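Side-chain contacts in cGAS/DncV-like nucleotidyltransferase in E. coli homolog (Elizabethkingia meningoseptica ATCC 13253 = NBRC 12535, PDB 6E0O), which synthesises cyclic dinucleotide second messengers from nucleoside triphosphates as the signalling enzyme of a CBASS antiphage defence system: residues N53-R57 / Q58-V62; G178-K181 / T182-Y186. One frame throughout, in Å; residues are numbered along the deposited sequence.

From the N terminus, the chain reaches contact 1 (53-57 with 58-62), the loop from helix 48-52 to strand 62-68 at the active site, where a beta turn brings the chain round to that strand, beside the probable magnesium ligands D61 and D63. Later, contact 2 (178-181 with 182-186) covers the last turns of helix 171-184 and the start of the bend to helix 188-205. The two follow in series, neither nested nor crossed; the centres of contact 1 and contact 2 lie about 20 Å apart and their nearest atoms about 7 Å. Helix 188-205 is their common neighbour: V56 of contact 1 packs on R194, K197, V198 and Y201, whereas K181 and T182 of contact 2 reach Y189.

Contact 1: N53-R57 / Q58-V62; sequences NTNVR and QNSDV
The loop joining helix 48-52 to strand 62-68 at the nucleotidyltransferase active site contains a type II beta turn from R57 to S60, which the S60 hydroxyl closes by donating to the R57 carbonyl. S60 OG lies 2.6 Å from R57 O, placed above the carbonyl plane, 44° out of it, with a C=O...OG angle of 120°. Its torsion sets this up: with chi1 at -66°, OG stands beside the backbone N of S60 and faces back across the turn. The amide itself is set farther off, S60 N being 3.7 Å from R57 O, and S16 OG bridges the two, taking the S60 N-H and bonding to R57 O as well. The R57 oxygen is thus gripped by two hydroxyls. N59 carries positive phi at the third position of the turn, and its OD1 is hydrogen-bonded to K22 NZ.

N55 flanks the serine from inside the loop. Its OD1 comes 3.3 Å from S60 CB and 3.4 Å from OG, a packing contact, the S60 hydroxyl donating to R57 O instead; OD1 is bonded to S49 OG, and ND2 to S16 O. Helix, turn and strand form the nucleotidyltransferase arrangement in which a Gly-Ser element, here G48-S49, precedes a metal-binding Asp-X-Asp. S60 leads directly into D61, a probable magnesium ligand together with D63 and D136, and the N55 side chain lies about 6 Å from the bound magnesium. R57 lays CB 3.7 Å from S60 OG, while its guanidinium leads away from the turn to helix 188-205, where it makes a cation-pi contact with Y201.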
loop_
_atom_site.group_PDB
_atom_site.type_symbol
_atom_site.label_atom_id
_atom_site.label_comp_id
_atom_site.label_asym_id
_atom_site.label_seq_id
_atom_site.Cartn_x
_atom_site.Cartn_y
_atom_site.Cartn_z
ATOM N N ASN A 53 -0.846 5.681 -6.013
ATOM C CA ASN A 53 -0.067 6.883 -6.300
ATOM C C ASN A 53 0.506 7.523 -5.036
ATOM O O ASN A 53 0.416 8.734 -4.835
ATOM C CB ASN A 53 -0.856 7.898 -7.123
ATOM C CG ASN A 53 0.049 8.855 -7.867
ATOM O OD1 ASN A 53 1.172 8.502 -8.246
ATOM N ND2 ASN A 53 -0.426 10.072 -8.083
ATOM N N THR A 54 1.141 6.705 -4.203
ATOM C CA THR A 54 1.729 7.174 -2.955
ATOM C C THR A 54 3.234 6.916 -2.870
ATOM O O THR A 54 3.779 6.881 -1.769
ATOM C CB THR A 54 1.009 6.527 -1.774
ATOM O OG1 THR A 54 1.114 5.105 -1.900
ATOM C CG2 THR A 54 -0.454 6.935 -1.734
ATOM N N ASN A 55 3.926 6.788 -3.998
ATOM C CA ASN A 55 5.365 6.548 -3.972
ATOM C C ASN A 55 6.131 7.820 -3.639
ATOM O O ASN A 55 5.849 8.884 -4.189
ATOM C CB ASN A 55 5.848 6.122 -5.356
ATOM C CG ASN A 55 5.677 4.667 -5.616
ATOM O OD1 ASN A 55 6.061 3.826 -4.805
ATOM N ND2 ASN A 55 5.092 4.348 -6.759
ATOM N N VAL A 56 7.141 7.698 -2.777
ATOM C CA VAL A 56 7.949 8.857 -2.408
ATOM C C VAL A 56 9.438 8.576 -2.564
ATOM O O VAL A 56 10.281 9.356 -2.108
ATOM C CB VAL A 56 7.630 9.345 -0.983
ATOM C CG1 VAL A 56 6.157 9.683 -0.860
ATOM C CG2 VAL A 56 8.018 8.294 0.052
ATOM N N ARG A 57 9.778 7.477 -3.221
ATOM C CA ARG A 57 11.170 7.122 -3.433
ATOM C C ARG A 57 11.408 6.849 -4.906
ATOM O O ARG A 57 10.536 6.334 -5.611
ATOM C CB ARG A 57 11.572 5.914 -2.584
ATOM C CG ARG A 57 11.540 6.233 -1.096
ATOM C CD ARG A 57 12.283 5.208 -0.271
ATOM N NE ARG A 57 13.334 5.824 0.540
ATOM C CZ ARG A 57 13.956 5.221 1.547
ATOM N NH1 ARG A 57 13.626 3.982 1.881
ATOM N NH2 ARG A 57 14.901 5.858 2.225
ATOM N N GLN A 58 12.595 7.218 -5.370
ATOM C CA GLN A 58 12.951 6.967 -6.757
ATOM C C GLN A 58 13.071 5.469 -6.996
ATOM O O GLN A 58 13.523 4.716 -6.128
ATOM C CB GLN A 58 14.286 7.631 -7.090
ATOM C CG GLN A 58 14.253 9.145 -7.108
ATOM C CD GLN A 58 15.469 9.733 -7.804
ATOM O OE1 GLN A 58 16.569 9.184 -7.731
ATOM N NE2 GLN A 58 15.270 10.848 -8.499
ATOM N N ASN A 59 12.651 5.038 -8.182
ATOM C CA ASN A 59 12.854 3.659 -8.619
ATOM C C ASN A 59 12.189 2.663 -7.673
ATOM O O ASN A 59 12.733 1.593 -7.402
ATOM C CB ASN A 59 14.347 3.355 -8.777
ATOM C CG ASN A 59 14.621 2.336 -9.854
ATOM O OD1 ASN A 59 14.259 2.539 -11.013
ATOM N ND2 ASN A 59 15.272 1.236 -9.485
ATOM N N SER A 60 11.001 3.005 -7.178
ATOM C CA SER A 60 10.331 2.169 -6.191
ATOM C C SER A 60 9.881 0.837 -6.792
ATOM O O SER A 60 9.530 0.749 -7.971
ATOM C CB SER A 60 9.095 2.890 -5.642
ATOM O OG SER A 60 9.423 4.051 -4.903
ATOM N N ASP A 61 9.826 -0.189 -5.943
ATOM C CA ASP A 61 9.303 -1.486 -6.355
ATOM C C ASP A 61 7.796 -1.410 -6.591
ATOM O O ASP A 61 7.070 -0.692 -5.895
ATOM C CB ASP A 61 9.542 -2.535 -5.263
ATOM C CG ASP A 61 11.012 -2.732 -4.914
ATOM O OD1 ASP A 61 11.897 -2.154 -5.578
ATOM O OD2 ASP A 61 11.275 -3.474 -3.939
ATOM N N VAL A 62 7.322 -2.179 -7.573
ATOM C CA VAL A 62 5.906 -2.231 -7.931
ATOM C C VAL A 62 5.308 -3.570 -7.505
ATOM O O VAL A 62 5.941 -4.621 -7.648
ATOM C CB VAL A 62 5.682 -1.999 -9.438
ATOM C CG1 VAL A 62 6.398 -3.055 -10.282
ATOM C CG2 VAL A 62 4.193 -1.962 -9.750
#

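Contact 2: G178-K181 / T182-Y186; sequences GTEK and TNQTY
T185 OG1 donates to the K181 carbonyl oxygen at 2.8 Å, closing the end of helix 171-184 with a side-chain hydroxyl. Chi1 of 54° tucks that hydroxyl between the backbone N and carbonyl carbon of T185. OG1 is also bonded to Y189 N, at the start of the next helix. Regular i to i+4 bonds precede it: T182 N reaches G178 O at 3.0 Å, and N183 N reaches T179 O at 2.9 Å. At Q184 the pattern slackens, its N-H being divided weakly between E180 O and K181 O.

On the exposed side a water joins two side chains, donating to E180 OE1 at 2.6 Å and accepting from N183 ND2 at 2.9 Å. E180 gets there by a bend at chi2 (72°), which turns the carboxylate along the outside of the helix toward N183 and Q184. Its other oxygen, OE2, approaches Q184 NE2 to 3.2 Å, but the angle is poor for a hydrogen bond and the carboxylate and amide planes stand 82° apart. Q184 OE1 is bonded to N228 ND2. T179 and N183 run side by side, with methyl CG2 3.8 Å from ND2, while N183 OD1 turns to R187.

K181 faces inward, the base of its extended aliphatic stem, at CG, lying 4.2 Å from T185 CG2. Its ammonium bonds to V226 O and N228 OD1 in the loop after helix 216-224, with Y224 in cation-pi contact. T182 OG1 bonds to K190 N, and both K181 and T182 pack against Y189, seating the end of helix 171-184 against the first turn of helix 188-205.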
loop_
_atom_site.group_PDB
_atom_site.type_symbol
_atom_site.label_atom_id
_atom_site.label_comp_id
_atom_site.label_asym_id
_atom_site.label_seq_id
_atom_site.Cartn_x
_atom_site.Cartn_y
_atom_site.Cartn_z
ATOM N N GLY A 178 -9.693 5.740 -1.295
ATOM C CA GLY A 178 -8.615 6.702 -1.132
ATOM C C GLY A 178 -8.649 7.771 -2.206
ATOM O O GLY A 178 -8.383 8.946 -1.946
ATOM N N THR A 179 -8.966 7.372 -3.434
ATOM C CA THR A 179 -9.092 8.331 -4.520
ATOM C C THR A 179 -10.225 9.302 -4.253
ATOM O O THR A 179 -10.063 10.516 -4.425
ATOM C CB THR A 179 -9.289 7.568 -5.830
ATOM O OG1 THR A 179 -8.123 6.770 -6.087
ATOM C CG2 THR A 179 -9.514 8.503 -6.997
ATOM N N GLU A 180 -11.371 8.792 -3.798
ATOM C CA GLU A 180 -12.489 9.667 -3.462
ATOM C C GLU A 180 -12.099 10.678 -2.383
ATOM O O GLU A 180 -12.401 11.875 -2.493
ATOM C CB GLU A 180 -13.682 8.819 -3.022
ATOM C CG GLU A 180 -14.931 9.621 -2.705
ATOM C CD GLU A 180 -15.603 10.204 -3.934
ATOM O OE1 GLU A 180 -15.322 9.738 -5.055
ATOM O OE2 GLU A 180 -16.412 11.139 -3.774
ATOM N N LYS A 181 -11.432 10.220 -1.324
ATOM C CA LYS A 181 -11.076 11.146 -0.256
ATOM C C LYS A 181 -10.121 12.220 -0.757
ATOM O O LYS A 181 -10.278 13.405 -0.427
ATOM C CB LYS A 181 -10.484 10.427 0.949
ATOM C CG LYS A 181 -10.287 11.379 2.122
ATOM C CD LYS A 181 -9.643 10.681 3.296
ATOM C CE LYS A 181 -9.482 11.592 4.507
ATOM N NZ LYS A 181 -10.793 11.816 5.177
ATOM N N THR A 182 -9.120 11.843 -1.559
ATOM C CA THR A 182 -8.209 12.874 -2.049
ATOM C C THR A 182 -8.949 13.859 -2.945
ATOM O O THR A 182 -8.697 15.067 -2.897
ATOM C CB THR A 182 -6.965 12.255 -2.696
ATOM O OG1 THR A 182 -5.835 13.030 -2.265
ATOM C CG2 THR A 182 -7.024 12.213 -4.187
ATOM N N ASN A 183 -9.903 13.369 -3.722
ATOM C CA ASN A 183 -10.684 14.262 -4.568
ATOM C C ASN A 183 -11.530 15.235 -3.766
ATOM O O ASN A 183 -11.848 16.312 -4.277
ATOM C CB ASN A 183 -11.552 13.444 -5.521
ATOM C CG ASN A 183 -10.738 12.743 -6.603
ATOM O OD1 ASN A 183 -9.555 13.015 -6.785
ATOM N ND2 ASN A 183 -11.378 11.837 -7.320
ATOM N N GLN A 184 -11.883 14.890 -2.531
ATOM C CA GLN A 184 -12.717 15.742 -1.697
ATOM C C GLN A 184 -11.925 16.653 -0.775
ATOM O O GLN A 184 -12.527 17.513 -0.125
ATOM C CB GLN A 184 -13.606 14.881 -0.807
ATOM C CG GLN A 184 -14.673 14.121 -1.537
ATOM C CD GLN A 184 -15.300 13.063 -0.670
ATOM O OE1 GLN A 184 -14.679 12.568 0.275
ATOM N NE2 GLN A 184 -16.531 12.701 -0.981
ATOM N N THR A 185 -10.616 16.479 -0.673
ATOM C CA THR A 185 -9.799 17.206 0.287
ATOM C C THR A 185 -8.767 18.096 -0.396
ATOM O O THR A 185 -7.668 18.291 0.122
ATOM C CB THR A 185 -9.108 16.248 1.256
ATOM O OG1 THR A 185 -8.369 15.261 0.516
ATOM C CG2 THR A 185 -10.110 15.586 2.177
ATOM N N TYR A 186 -9.107 18.657 -1.552
ATOM C CA TYR A 186 -8.186 19.530 -2.268
ATOM C C TYR A 186 -6.895 18.794 -2.620
ATOM O O TYR A 186 -5.820 19.397 -2.694
ATOM C CB TYR A 186 -7.897 20.802 -1.464
ATOM C CG TYR A 186 -9.146 21.458 -0.939
ATOM C CD1 TYR A 186 -9.989 22.164 -1.786
ATOM C CD2 TYR A 186 -9.491 21.366 0.401
ATOM C CE1 TYR A 186 -11.134 22.764 -1.317
ATOM C CE2 TYR A 186 -10.640 21.966 0.882
ATOM C CZ TYR A 186 -11.456 22.665 0.013
ATOM O OH TYR A 186 -12.602 23.266 0.468
HETATM O O HOH W 1 -14.143 11.082 -6.897
#